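Local coordinates for signal peptidase I (Enterococcus faecalis, PDB 4ME8), which probably cleaves hydrophobic N-terminal signal or leader sequences from secreted proteins, as a serine endopeptidase of the S26 family, at residues Q28-I33 / V68-D73; I33-P38 / R124-V129; K46-L51 / Y110-D115; E54-R59 / Q90-E95. All blocks are in the same frame, centred on the assembly; numbering follows the deposited sequence.

Contact 1 (Q28-I33 / V68-D73); sequences QRFDII and VSLSED
The type II beta turn from Gln28 to Asp31 leads into strand 32-36, and its two middle residues, Arg29 and Phe30, meet Leu70 and the loop residues Ser71 and Glu72. Phe30 has a positive phi of 79°, as the third position of such a turn requires. Its CG stands beside the backbone N, opposite the carbonyl carbon (chi1 -57°), and the ring reaches across to 68-73. The far end of the ring does the touching. Phe30 CZ lies 4.2 Å from Leu70 CB, which approaches at the ring edge, near its plane. The same Phe30 CZ is 3.8 Å from Ser71 O. Glu72 passes at about a right angle, with its CG 4.2 Å from Phe30 CE1. Arg29 adds a second apolar touch. Its chain bends at chi3, and CD comes to 3.7 Å from Leu70 CD1. The Arg29 CG methylene lies over the centre of the Phe30 ring, 3.9 Å above its plane. Leu70 meets both turn residues, one with its CB and the other with a methyl. No hydrogen bond joins the two segments. The turn is braced from within by Gln28 N, which donates to Asp31 OD2 at 2.8 Å from above the carboxylate plane. Other parts of the chain hold the polar ends. Arg29 bonds to Ile49 O and forms a salt bridge with Glu54; Glu72 bonds to Tyr58 OH and pairs with Arg117. This contact joins the turn before strand 32-36 to segment 68-73, which continues from strand 68-70. Ile49 of strand 43-50 touches Phe30; Ile65 of strand 62-65 touches Leu70.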
# COMPACT_ATOMS: atom_id res chain seq x y z
N GLN A 28 -0.78 11.77 -4.03
CA GLN A 28 -0.18 11.14 -5.20
C GLN A 28 0.52 9.87 -4.73
O GLN A 28 0.78 9.72 -3.55
CB GLN A 28 0.84 12.06 -5.85
CG GLN A 28 0.40 13.50 -6.02
CD GLN A 28 1.55 14.40 -6.46
OE1 GLN A 28 1.92 15.35 -5.76
NE2 GLN A 28 2.13 14.10 -7.62
N ARG A 29 0.85 8.97 -5.64
CA ARG A 29 1.53 7.72 -5.27
C ARG A 29 2.84 7.94 -4.50
O ARG A 29 3.65 8.79 -4.84
CB ARG A 29 1.80 6.89 -6.51
CG ARG A 29 2.18 5.44 -6.24
CD ARG A 29 2.70 4.77 -7.51
NE ARG A 29 1.95 5.20 -8.69
CZ ARG A 29 0.70 4.82 -8.98
NH1 ARG A 29 0.04 3.97 -8.20
NH2 ARG A 29 0.10 5.31 -10.07
N PHE A 30 3.01 7.14 -3.45
CA PHE A 30 4.18 7.20 -2.56
C PHE A 30 4.12 8.34 -1.54
O PHE A 30 5.02 8.47 -0.71
CB PHE A 30 5.50 7.21 -3.34
CG PHE A 30 5.69 6.03 -4.28
CD1 PHE A 30 5.51 4.74 -3.83
CD2 PHE A 30 6.08 6.23 -5.59
CE1 PHE A 30 5.70 3.65 -4.67
CE2 PHE A 30 6.28 5.15 -6.44
CZ PHE A 30 6.09 3.85 -5.98
N ASP A 31 3.05 9.13 -1.57
CA ASP A 31 2.75 10.03 -0.46
C ASP A 31 2.39 9.21 0.78
O ASP A 31 1.81 8.11 0.68
CB ASP A 31 1.57 10.96 -0.80
CG ASP A 31 1.95 12.10 -1.74
OD1 ASP A 31 3.15 12.26 -2.07
OD2 ASP A 31 1.04 12.86 -2.16
N ILE A 32 2.76 9.75 1.93
CA ILE A 32 2.37 9.18 3.21
C ILE A 32 1.09 9.88 3.65
O ILE A 32 1.00 11.11 3.60
CB ILE A 32 3.49 9.32 4.26
CG1 ILE A 32 4.58 8.30 3.95
CG2 ILE A 32 2.97 9.07 5.68
CD1 ILE A 32 5.90 8.61 4.60
N ILE A 33 0.10 9.09 4.04
CA ILE A 33 -1.21 9.63 4.38
C ILE A 33 -1.71 9.13 5.72
O ILE A 33 -1.52 7.96 6.07
CB ILE A 33 -2.25 9.33 3.28
CG1 ILE A 33 -2.29 7.84 2.92
CG2 ILE A 33 -1.93 10.14 2.03
CD1 ILE A 33 -3.44 7.49 2.01
N VAL A 68 3.15 -2.11 -14.53
CA VAL A 68 4.32 -1.25 -14.68
C VAL A 68 5.17 -1.35 -13.42
O VAL A 68 4.72 -1.04 -12.32
CB VAL A 68 3.93 0.23 -14.95
CG1 VAL A 68 5.16 1.12 -14.99
CG2 VAL A 68 3.13 0.33 -16.24
N SER A 69 6.40 -1.79 -13.61
CA SER A 69 7.36 -1.94 -12.53
C SER A 69 7.77 -0.57 -11.97
O SER A 69 8.10 0.34 -12.73
CB SER A 69 8.59 -2.68 -13.08
OG SER A 69 9.49 -2.98 -12.04
N LEU A 70 7.74 -0.44 -10.65
CA LEU A 70 8.10 0.81 -9.97
C LEU A 70 9.09 0.54 -8.86
O LEU A 70 8.87 -0.33 -8.02
CB LEU A 70 6.84 1.43 -9.36
CG LEU A 70 5.83 1.98 -10.36
CD1 LEU A 70 4.55 2.41 -9.67
CD2 LEU A 70 6.44 3.14 -11.15
N SER A 71 10.18 1.31 -8.82
CA SER A 71 11.14 1.17 -7.73
C SER A 71 10.61 1.77 -6.42
O SER A 71 9.65 2.54 -6.40
CB SER A 71 12.50 1.77 -8.10
OG SER A 71 12.37 2.91 -8.93
N GLU A 72 11.23 1.35 -5.31
CA GLU A 72 10.91 1.84 -3.98
C GLU A 72 12.22 2.04 -3.21
O GLU A 72 12.61 1.20 -2.40
CB GLU A 72 9.99 0.85 -3.25
CG GLU A 72 8.60 0.73 -3.87
CD GLU A 72 7.76 -0.38 -3.26
OE1 GLU A 72 7.93 -1.55 -3.67
OE2 GLU A 72 6.91 -0.09 -2.38
N ASP A 73 12.90 3.15 -3.47
CA ASP A 73 14.20 3.43 -2.87
C ASP A 73 14.13 3.58 -1.35
O ASP A 73 15.15 3.42 -0.66
CB ASP A 73 14.84 4.68 -3.51
CG ASP A 73 15.54 4.37 -4.84
OD1 ASP A 73 15.67 3.17 -5.19
OD2 ASP A 73 15.98 5.32 -5.52

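Contact 2 (I33-P38 / R124-V129); sequences IAFPSP and RYFGFV. With EDO (1,2-ethanediol), chain C.
Pro38 leans over one face of the Phe126 ring, its CD 3.7 Å from the centroid and 3° off the normal, a well-centred CH-pi contact. Pro38 CG reaches toward one side of the ring, 3.7 Å from Phe126 CD1. Beside the proline, Ser37 OG comes to 3.6 Å from Phe126 CD2; its hydrogen bond is to Arg39 N. The next bump is the end of Phe126 itself. Its CZ meets the edge of the Phe35 ring, in plane, 4.0 Å from Phe35 CE2. The two phenylalanines come from opposite directions, both with CG between backbone N and carbonyl carbon (chi1 55° for Phe35, 64° for Phe126). Strands 32-36 and 129-130 belong to one antiparallel sheet but are not neighbours in it. No hydrogen bond crosses between the segments, and the contact is mainly apolar side-chain packing. Phe35 also touches Val112 and Lys46, the predicted active-site lysine, so this patch lies beside the predicted site. Val129 fills the angle between Phe35 and Pro38. Its CG1 sits over the face of Phe35, 4.0 Å from the centroid. Its CG2 turns to the rim, 3.7 Å from Phe35 CE2, and also touches Pro38 CG. Ethanediol, probably from the crystallisation liquor, donates from O2 to Arg124 O.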
# COMPACT_ATOMS: atom_id res chain seq x y z
N ILE A 33 0.10 9.09 4.04
CA ILE A 33 -1.21 9.63 4.38
C ILE A 33 -1.71 9.13 5.72
O ILE A 33 -1.52 7.96 6.07
CB ILE A 33 -2.25 9.33 3.28
CG1 ILE A 33 -2.29 7.84 2.92
CG2 ILE A 33 -1.93 10.14 2.03
CD1 ILE A 33 -3.44 7.49 2.01
N ALA A 34 -2.37 10.02 6.47
CA ALA A 34 -2.95 9.67 7.75
C ALA A 34 -4.46 9.52 7.63
O ALA A 34 -5.12 10.31 6.94
CB ALA A 34 -2.60 10.72 8.78
N PHE A 35 -5.00 8.50 8.30
CA PHE A 35 -6.42 8.12 8.20
C PHE A 35 -6.81 7.17 9.35
O PHE A 35 -5.94 6.49 9.89
CB PHE A 35 -6.67 7.41 6.87
CG PHE A 35 -5.77 6.22 6.65
CD1 PHE A 35 -4.55 6.37 6.03
CD2 PHE A 35 -6.15 4.95 7.07
CE1 PHE A 35 -3.72 5.29 5.83
CE2 PHE A 35 -5.33 3.87 6.88
CZ PHE A 35 -4.11 4.04 6.26
N PRO A 36 -8.10 7.12 9.70
CA PRO A 36 -8.51 6.13 10.70
C PRO A 36 -8.42 4.73 10.12
O PRO A 36 -8.89 4.49 9.00
CB PRO A 36 -9.97 6.51 11.00
CG PRO A 36 -10.21 7.83 10.35
CD PRO A 36 -9.25 7.90 9.21
N SER A 37 -7.82 3.81 10.87
CA SER A 37 -7.67 2.42 10.40
C SER A 37 -9.03 1.80 10.11
O SER A 37 -9.94 1.92 10.91
CB SER A 37 -6.94 1.55 11.43
OG SER A 37 -7.00 0.18 11.04
N PRO A 38 -9.17 1.14 8.94
CA PRO A 38 -10.40 0.41 8.61
C PRO A 38 -10.72 -0.71 9.59
O PRO A 38 -11.87 -1.12 9.69
CB PRO A 38 -10.09 -0.18 7.23
CG PRO A 38 -9.09 0.75 6.64
CD PRO A 38 -8.26 1.25 7.78
N ARG A 124 -3.05 -4.97 2.62
CA ARG A 124 -2.93 -6.43 2.52
C ARG A 124 -3.83 -7.17 3.50
O ARG A 124 -4.17 -8.32 3.25
CB ARG A 124 -1.50 -6.89 2.74
CG ARG A 124 -0.57 -6.60 1.58
CD ARG A 124 0.88 -6.88 1.95
NE ARG A 124 1.33 -6.02 3.04
CZ ARG A 124 2.49 -6.17 3.69
NH1 ARG A 124 3.33 -7.14 3.35
NH2 ARG A 124 2.81 -5.33 4.67
N TYR A 125 -4.16 -6.54 4.63
CA TYR A 125 -4.85 -7.22 5.73
C TYR A 125 -6.15 -6.54 6.20
O TYR A 125 -7.07 -7.24 6.62
CB TYR A 125 -3.89 -7.40 6.90
CG TYR A 125 -2.58 -8.05 6.49
CD1 TYR A 125 -2.55 -9.34 5.98
CD2 TYR A 125 -1.37 -7.35 6.58
CE1 TYR A 125 -1.36 -9.94 5.59
CE2 TYR A 125 -0.18 -7.94 6.20
CZ TYR A 125 -0.18 -9.23 5.70
OH TYR A 125 1.01 -9.80 5.32
N PHE A 126 -6.22 -5.20 6.15
CA PHE A 126 -7.50 -4.50 6.43
C PHE A 126 -8.26 -3.98 5.20
O PHE A 126 -9.30 -3.33 5.33
CB PHE A 126 -7.36 -3.42 7.53
CG PHE A 126 -6.44 -2.26 7.20
CD1 PHE A 126 -6.41 -1.67 5.94
CD2 PHE A 126 -5.66 -1.69 8.21
CE1 PHE A 126 -5.59 -0.59 5.68
CE2 PHE A 126 -4.84 -0.61 7.95
CZ PHE A 126 -4.80 -0.05 6.69
N GLY A 127 -7.75 -4.27 4.00
CA GLY A 127 -8.47 -3.94 2.77
C GLY A 127 -8.30 -2.49 2.38
O GLY A 127 -7.43 -1.80 2.90
N PHE A 128 -9.15 -2.01 1.47
CA PHE A 128 -9.01 -0.67 0.92
C PHE A 128 -9.38 0.43 1.92
O PHE A 128 -10.19 0.21 2.82
CB PHE A 128 -9.85 -0.51 -0.36
CG PHE A 128 -9.49 -1.46 -1.46
CD1 PHE A 128 -8.27 -1.33 -2.15
CD2 PHE A 128 -10.36 -2.49 -1.84
CE1 PHE A 128 -7.94 -2.21 -3.17
CE2 PHE A 128 -10.02 -3.38 -2.85
CZ PHE A 128 -8.81 -3.23 -3.52
N VAL A 129 -8.78 1.61 1.74
CA VAL A 129 -9.04 2.76 2.60
C VAL A 129 -9.92 3.78 1.86
O VAL A 129 -9.64 4.12 0.71
CB VAL A 129 -7.71 3.45 3.01
CG1 VAL A 129 -7.97 4.72 3.82
CG2 VAL A 129 -6.83 2.46 3.77
C1 EDO C . -3.87 -12.43 2.61
O1 EDO C . -2.46 -12.46 2.90
C2 EDO C . -4.65 -11.73 3.73
O2 EDO C . -5.56 -10.75 3.21

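Contact 3 (K46-L51 / Y110-D115); sequences KRLIGL and YFVLGD. With EDO (1,2-ethanediol), chain B.
Arg47 and Leu113 form a hydrogen-bonded antiparallel pair between strands 43-50 and 109-113, and Leu48 faces Val112 in the non-hydrogen-bonded pair beside it. The register then slips by one residue. Ile49 N and Gly50 N both donate to Phe111 O, at 3.0 and 2.9 Å, so Ile49 and Gly50 face one residue in a classic beta bulge. Packing is dense around this end. Leu48 CD2 lies over one face of Tyr110, toward the rim, while its CD1 is 3.5 Å from Tyr110 CG. The Ile49 side chain crosses that of Leu113 at about a right angle, with Ile49 CG1 3.9 Å from Leu113 CB. Gly50 N and CA pack directly against Phe111 CB.

The other end is less enclosed. Here Arg47 grips Asp115 side-on. Its NE reaches Asp115 OD1 at 2.9 Å and its NH2 reaches Asp115 OD2 at 2.8 Å. Both oxygens use their syn lone pairs, and the two flat groups are nearly coplanar, 6° apart. Ethanediol O2, probably from the crystallisation liquor, accepts from Asp115 N. Lys46 bends at chi2 (-68°), which lays its CD against Gly114 CA at 3.7 Å; its NZ bonds to Ser120 OG. Lys46, the predicted active-site lysine, is carried by this bulged antiparallel strand pair, consistent with the Ser-Lys dyad of S26 signal peptidases; the predicted Ser8 is not modelled.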
# COMPACT_ATOMS: atom_id res chain seq x y z
N LYS A 46 0.18 5.49 6.66
CA LYS A 46 0.65 4.51 5.67
C LYS A 46 0.96 5.20 4.35
O LYS A 46 0.55 6.33 4.12
CB LYS A 46 -0.39 3.40 5.44
CG LYS A 46 -0.70 2.53 6.65
CD LYS A 46 0.46 1.64 7.08
CE LYS A 46 0.22 1.12 8.49
NZ LYS A 46 1.22 0.14 8.97
N ARG A 47 1.71 4.49 3.50
CA ARG A 47 2.09 4.98 2.18
C ARG A 47 1.04 4.63 1.12
O ARG A 47 0.55 3.50 1.03
CB ARG A 47 3.45 4.43 1.78
CG ARG A 47 4.16 5.30 0.76
CD ARG A 47 5.56 4.81 0.43
NE ARG A 47 6.51 5.09 1.52
CZ ARG A 47 7.21 6.22 1.65
NH1 ARG A 47 7.06 7.22 0.79
NH2 ARG A 47 8.04 6.36 2.68
N LEU A 48 0.69 5.64 0.32
CA LEU A 48 -0.24 5.47 -0.78
C LEU A 48 0.48 4.70 -1.89
O LEU A 48 1.53 5.12 -2.36
CB LEU A 48 -0.72 6.83 -1.28
CG LEU A 48 -1.73 6.82 -2.43
CD1 LEU A 48 -2.83 5.80 -2.18
CD2 LEU A 48 -2.32 8.21 -2.62
N ILE A 49 -0.09 3.55 -2.27
CA ILE A 49 0.53 2.66 -3.25
C ILE A 49 -0.36 2.51 -4.48
O ILE A 49 0.10 2.66 -5.62
CB ILE A 49 0.85 1.29 -2.60
CG1 ILE A 49 1.96 1.45 -1.54
CG2 ILE A 49 1.25 0.26 -3.64
CD1 ILE A 49 3.33 1.85 -2.08
N GLY A 50 -1.64 2.25 -4.25
CA GLY A 50 -2.60 2.10 -5.34
C GLY A 50 -3.72 3.11 -5.30
O GLY A 50 -4.29 3.38 -4.25
N LEU A 51 -4.04 3.64 -6.48
CA LEU A 51 -5.04 4.69 -6.69
C LEU A 51 -6.20 4.09 -7.49
O LEU A 51 -6.01 3.05 -8.13
CB LEU A 51 -4.41 5.84 -7.48
CG LEU A 51 -3.27 6.62 -6.79
CD1 LEU A 51 -2.23 7.09 -7.80
CD2 LEU A 51 -3.82 7.83 -6.06
N TYR A 110 -8.28 3.91 -1.80
CA TYR A 110 -6.84 3.75 -1.90
C TYR A 110 -6.39 2.38 -1.40
O TYR A 110 -7.02 1.78 -0.52
CB TYR A 110 -6.12 4.80 -1.04
CG TYR A 110 -6.24 6.26 -1.47
CD1 TYR A 110 -6.18 6.63 -2.81
CD2 TYR A 110 -6.33 7.27 -0.51
CE1 TYR A 110 -6.24 7.97 -3.18
CE2 TYR A 110 -6.38 8.61 -0.88
CZ TYR A 110 -6.35 8.95 -2.22
OH TYR A 110 -6.40 10.28 -2.59
N PHE A 111 -5.28 1.90 -1.96
CA PHE A 111 -4.54 0.75 -1.45
C PHE A 111 -3.27 1.31 -0.84
O PHE A 111 -2.53 2.05 -1.49
CB PHE A 111 -4.18 -0.21 -2.59
CG PHE A 111 -3.56 -1.49 -2.13
CD1 PHE A 111 -4.35 -2.55 -1.72
CD2 PHE A 111 -2.18 -1.63 -2.08
CE1 PHE A 111 -3.78 -3.73 -1.28
CE2 PHE A 111 -1.60 -2.80 -1.62
CZ PHE A 111 -2.40 -3.86 -1.23
N VAL A 112 -3.04 0.99 0.43
CA VAL A 112 -1.88 1.54 1.16
C VAL A 112 -1.02 0.42 1.75
O VAL A 112 -1.51 -0.67 2.00
CB VAL A 112 -2.31 2.53 2.26
CG1 VAL A 112 -3.17 3.65 1.67
CG2 VAL A 112 -3.03 1.82 3.40
N LEU A 113 0.27 0.69 1.94
CA LEU A 113 1.19 -0.26 2.56
C LEU A 113 2.12 0.49 3.51
O LEU A 113 2.44 1.64 3.25
CB LEU A 113 2.03 -0.97 1.50
CG LEU A 113 1.36 -1.86 0.45
CD1 LEU A 113 2.42 -2.33 -0.53
CD2 LEU A 113 0.66 -3.06 1.06
N GLY A 114 2.54 -0.17 4.58
CA GLY A 114 3.52 0.42 5.49
C GLY A 114 4.94 -0.00 5.15
O GLY A 114 5.16 -1.14 4.74
N ASP A 115 5.90 0.90 5.35
CA ASP A 115 7.30 0.64 4.98
C ASP A 115 7.91 -0.52 5.78
O ASP A 115 8.71 -1.27 5.22
CB ASP A 115 8.16 1.89 5.13
CG ASP A 115 7.79 3.01 4.14
OD1 ASP A 115 6.92 2.82 3.25
OD2 ASP A 115 8.39 4.09 4.27
C1 EDO B . 4.51 5.67 7.59
O1 EDO B . 5.23 5.41 8.80
C2 EDO B . 5.04 4.81 6.45
O2 EDO B . 4.56 3.47 6.57

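Contact 4 (E54-R59 / Q90-E95); sequences ETVEYR and QDFTLE
Tyr58 and Phe92 lie side by side and point the same way from a hydrogen-bonded antiparallel pair. Their ring planes are 24° apart, but the rings are slid so far that they barely overlap, with centroids 5.4 Å apart. The touch is made by Tyr58 CD1 against Phe92 CZ at 3.5 Å. Phe92 CG lies between its backbone N and carbonyl carbon (chi1 67°), which keeps the ring close to the facing strand. The pair is joined by Tyr58 N to Phe92 O at 2.9 Å and by Phe92 N to Tyr58 O at 3.0 Å. On the other side of Phe92, Val56 runs alongside it, with CG1 4.1 Å from Phe92 CE2. Val56 CB also meets Leu94 CD2 at 3.9 Å. The Leu94 N to Val56 O bond is weak, and a water accepts from both Val56 N and Leu94 N. Glu57 and Thr93 point together to the opposite face, where Thr93 CG2 rests 3.7 Å from Glu57 CD. The Glu57 carboxylate also pairs with Arg59 NH1. The phenol of Tyr58 bonds to Glu72 and Arg117. Strand 92-93 forms one edge of the antiparallel sheet 68-70, 62-65, 56-59, 92-93. Val56 and Tyr58 of strand 56-59, and Leu94 just after strand 92-93, pack on Phe111 and Leu113 of strand 109-113, and Gln90 bonds to Arg124 and Tyr125 of helix 123-126.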
# COMPACT_ATOMS: atom_id res chain seq x y z
N GLU A 54 -6.55 1.23 -10.72
CA GLU A 54 -5.29 0.53 -10.94
C GLU A 54 -5.27 -0.91 -10.40
O GLU A 54 -5.88 -1.22 -9.38
CB GLU A 54 -4.15 1.32 -10.31
CG GLU A 54 -3.89 2.67 -11.00
CD GLU A 54 -2.97 3.59 -10.21
OE1 GLU A 54 -2.61 3.24 -9.06
OE2 GLU A 54 -2.59 4.66 -10.74
N THR A 55 -4.55 -1.78 -11.11
CA THR A 55 -4.18 -3.08 -10.57
C THR A 55 -2.89 -2.92 -9.75
O THR A 55 -2.03 -2.10 -10.09
CB THR A 55 -3.97 -4.14 -11.67
OG1 THR A 55 -2.80 -3.82 -12.43
CG2 THR A 55 -5.19 -4.23 -12.60
N VAL A 56 -2.77 -3.69 -8.67
CA VAL A 56 -1.57 -3.70 -7.84
C VAL A 56 -1.07 -5.12 -7.71
O VAL A 56 -1.82 -6.02 -7.34
CB VAL A 56 -1.83 -3.14 -6.42
CG1 VAL A 56 -0.57 -3.27 -5.57
CG2 VAL A 56 -2.30 -1.69 -6.50
N GLU A 57 0.21 -5.32 -8.01
CA GLU A 57 0.82 -6.62 -7.87
C GLU A 57 2.22 -6.49 -7.28
O GLU A 57 2.97 -5.57 -7.60
CB GLU A 57 0.87 -7.37 -9.23
CG GLU A 57 1.66 -8.67 -9.18
CD GLU A 57 1.39 -9.63 -10.35
OE1 GLU A 57 0.93 -9.20 -11.43
OE2 GLU A 57 1.66 -10.84 -10.18
N TYR A 58 2.55 -7.43 -6.39
CA TYR A 58 3.92 -7.67 -6.00
C TYR A 58 4.30 -9.05 -6.48
O TYR A 58 3.59 -10.02 -6.24
CB TYR A 58 4.08 -7.58 -4.49
CG TYR A 58 4.55 -6.23 -4.02
CD1 TYR A 58 3.66 -5.19 -3.86
CD2 TYR A 58 5.90 -5.99 -3.75
CE1 TYR A 58 4.08 -3.95 -3.44
CE2 TYR A 58 6.33 -4.75 -3.32
CZ TYR A 58 5.42 -3.74 -3.18
OH TYR A 58 5.83 -2.50 -2.75
N ARG A 59 5.42 -9.13 -7.21
CA ARG A 59 5.99 -10.39 -7.64
C ARG A 59 7.51 -10.27 -7.50
O ARG A 59 8.11 -9.32 -8.03
CB ARG A 59 5.59 -10.73 -9.08
CG ARG A 59 6.13 -12.06 -9.59
CD ARG A 59 5.48 -12.52 -10.89
NE ARG A 59 6.07 -11.90 -12.09
CZ ARG A 59 5.57 -10.87 -12.77
NH1 ARG A 59 4.43 -10.28 -12.41
NH2 ARG A 59 6.22 -10.42 -13.84
N GLN A 90 5.38 -10.11 0.42
CA GLN A 90 4.96 -11.38 -0.19
C GLN A 90 4.32 -11.12 -1.55
O GLN A 90 3.77 -10.04 -1.81
CB GLN A 90 4.01 -12.18 0.74
CG GLN A 90 2.52 -11.80 0.73
CD GLN A 90 2.17 -10.66 1.68
OE1 GLN A 90 2.85 -9.63 1.72
NE2 GLN A 90 1.09 -10.84 2.45
N ASP A 91 4.41 -12.12 -2.44
CA ASP A 91 3.70 -12.07 -3.71
C ASP A 91 2.19 -11.91 -3.47
O ASP A 91 1.59 -12.61 -2.65
CB ASP A 91 3.97 -13.34 -4.54
CG ASP A 91 5.43 -13.47 -4.99
OD1 ASP A 91 6.19 -12.49 -4.95
OD2 ASP A 91 5.81 -14.59 -5.39
N PHE A 92 1.57 -10.98 -4.19
CA PHE A 92 0.12 -10.85 -4.18
C PHE A 92 -0.35 -10.02 -5.36
O PHE A 92 0.43 -9.30 -5.97
CB PHE A 92 -0.39 -10.23 -2.87
CG PHE A 92 -0.00 -8.78 -2.66
CD1 PHE A 92 1.18 -8.45 -2.02
CD2 PHE A 92 -0.84 -7.75 -3.08
CE1 PHE A 92 1.53 -7.12 -1.82
CE2 PHE A 92 -0.49 -6.42 -2.90
CZ PHE A 92 0.70 -6.11 -2.26
N THR A 93 -1.62 -10.19 -5.70
CA THR A 93 -2.39 -9.22 -6.45
C THR A 93 -3.58 -8.79 -5.58
O THR A 93 -3.78 -9.33 -4.49
CB THR A 93 -2.92 -9.79 -7.79
OG1 THR A 93 -3.93 -10.76 -7.54
CG2 THR A 93 -1.80 -10.42 -8.61
N LEU A 94 -4.38 -7.84 -6.06
CA LEU A 94 -5.61 -7.48 -5.36
C LEU A 94 -6.64 -8.63 -5.43
O LEU A 94 -7.60 -8.64 -4.67
CB LEU A 94 -6.20 -6.17 -5.93
CG LEU A 94 -5.35 -4.89 -5.91
CD1 LEU A 94 -6.10 -3.75 -6.59
CD2 LEU A 94 -4.96 -4.51 -4.50
N GLU A 95 -6.44 -9.58 -6.35
CA GLU A 95 -7.26 -10.79 -6.38
C GLU A 95 -6.79 -11.87 -5.38
O GLU A 95 -7.60 -12.67 -4.93
CB GLU A 95 -7.29 -11.40 -7.78
CG GLU A 95 -7.82 -10.47 -8.86
CD GLU A 95 -8.06 -11.20 -10.17
OE1 GLU A 95 -8.67 -12.30 -10.15
OE2 GLU A 95 -7.63 -10.68 -11.23
O HOH W 1 -4.73 -6.29 -8.94

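Overall arrangement
The four contacts are spread over two antiparallel sheets; contact 1 has one segment from each. Contact 3 lies about 3 Å from the chain centre, and its strands 43-50 and 109-113 are neighbours in the five-stranded sheet. Contacts 1 and 2 both use strand 32-36 and share Ile33, yet their centres are about 17 Å apart, on opposite sides of the chain's centre. Contact 4 belongs to the four-stranded sheet, its centre about 12 Å from that of contact 3. Along the chain, contact 4 falls within the span of contact 3, and contact 3 within that of contact 2; the segments of contact 1 alternate with those of the other three. Strand 43-50, which carries the predicted active-site Lys46, is flanked by strand 32-36.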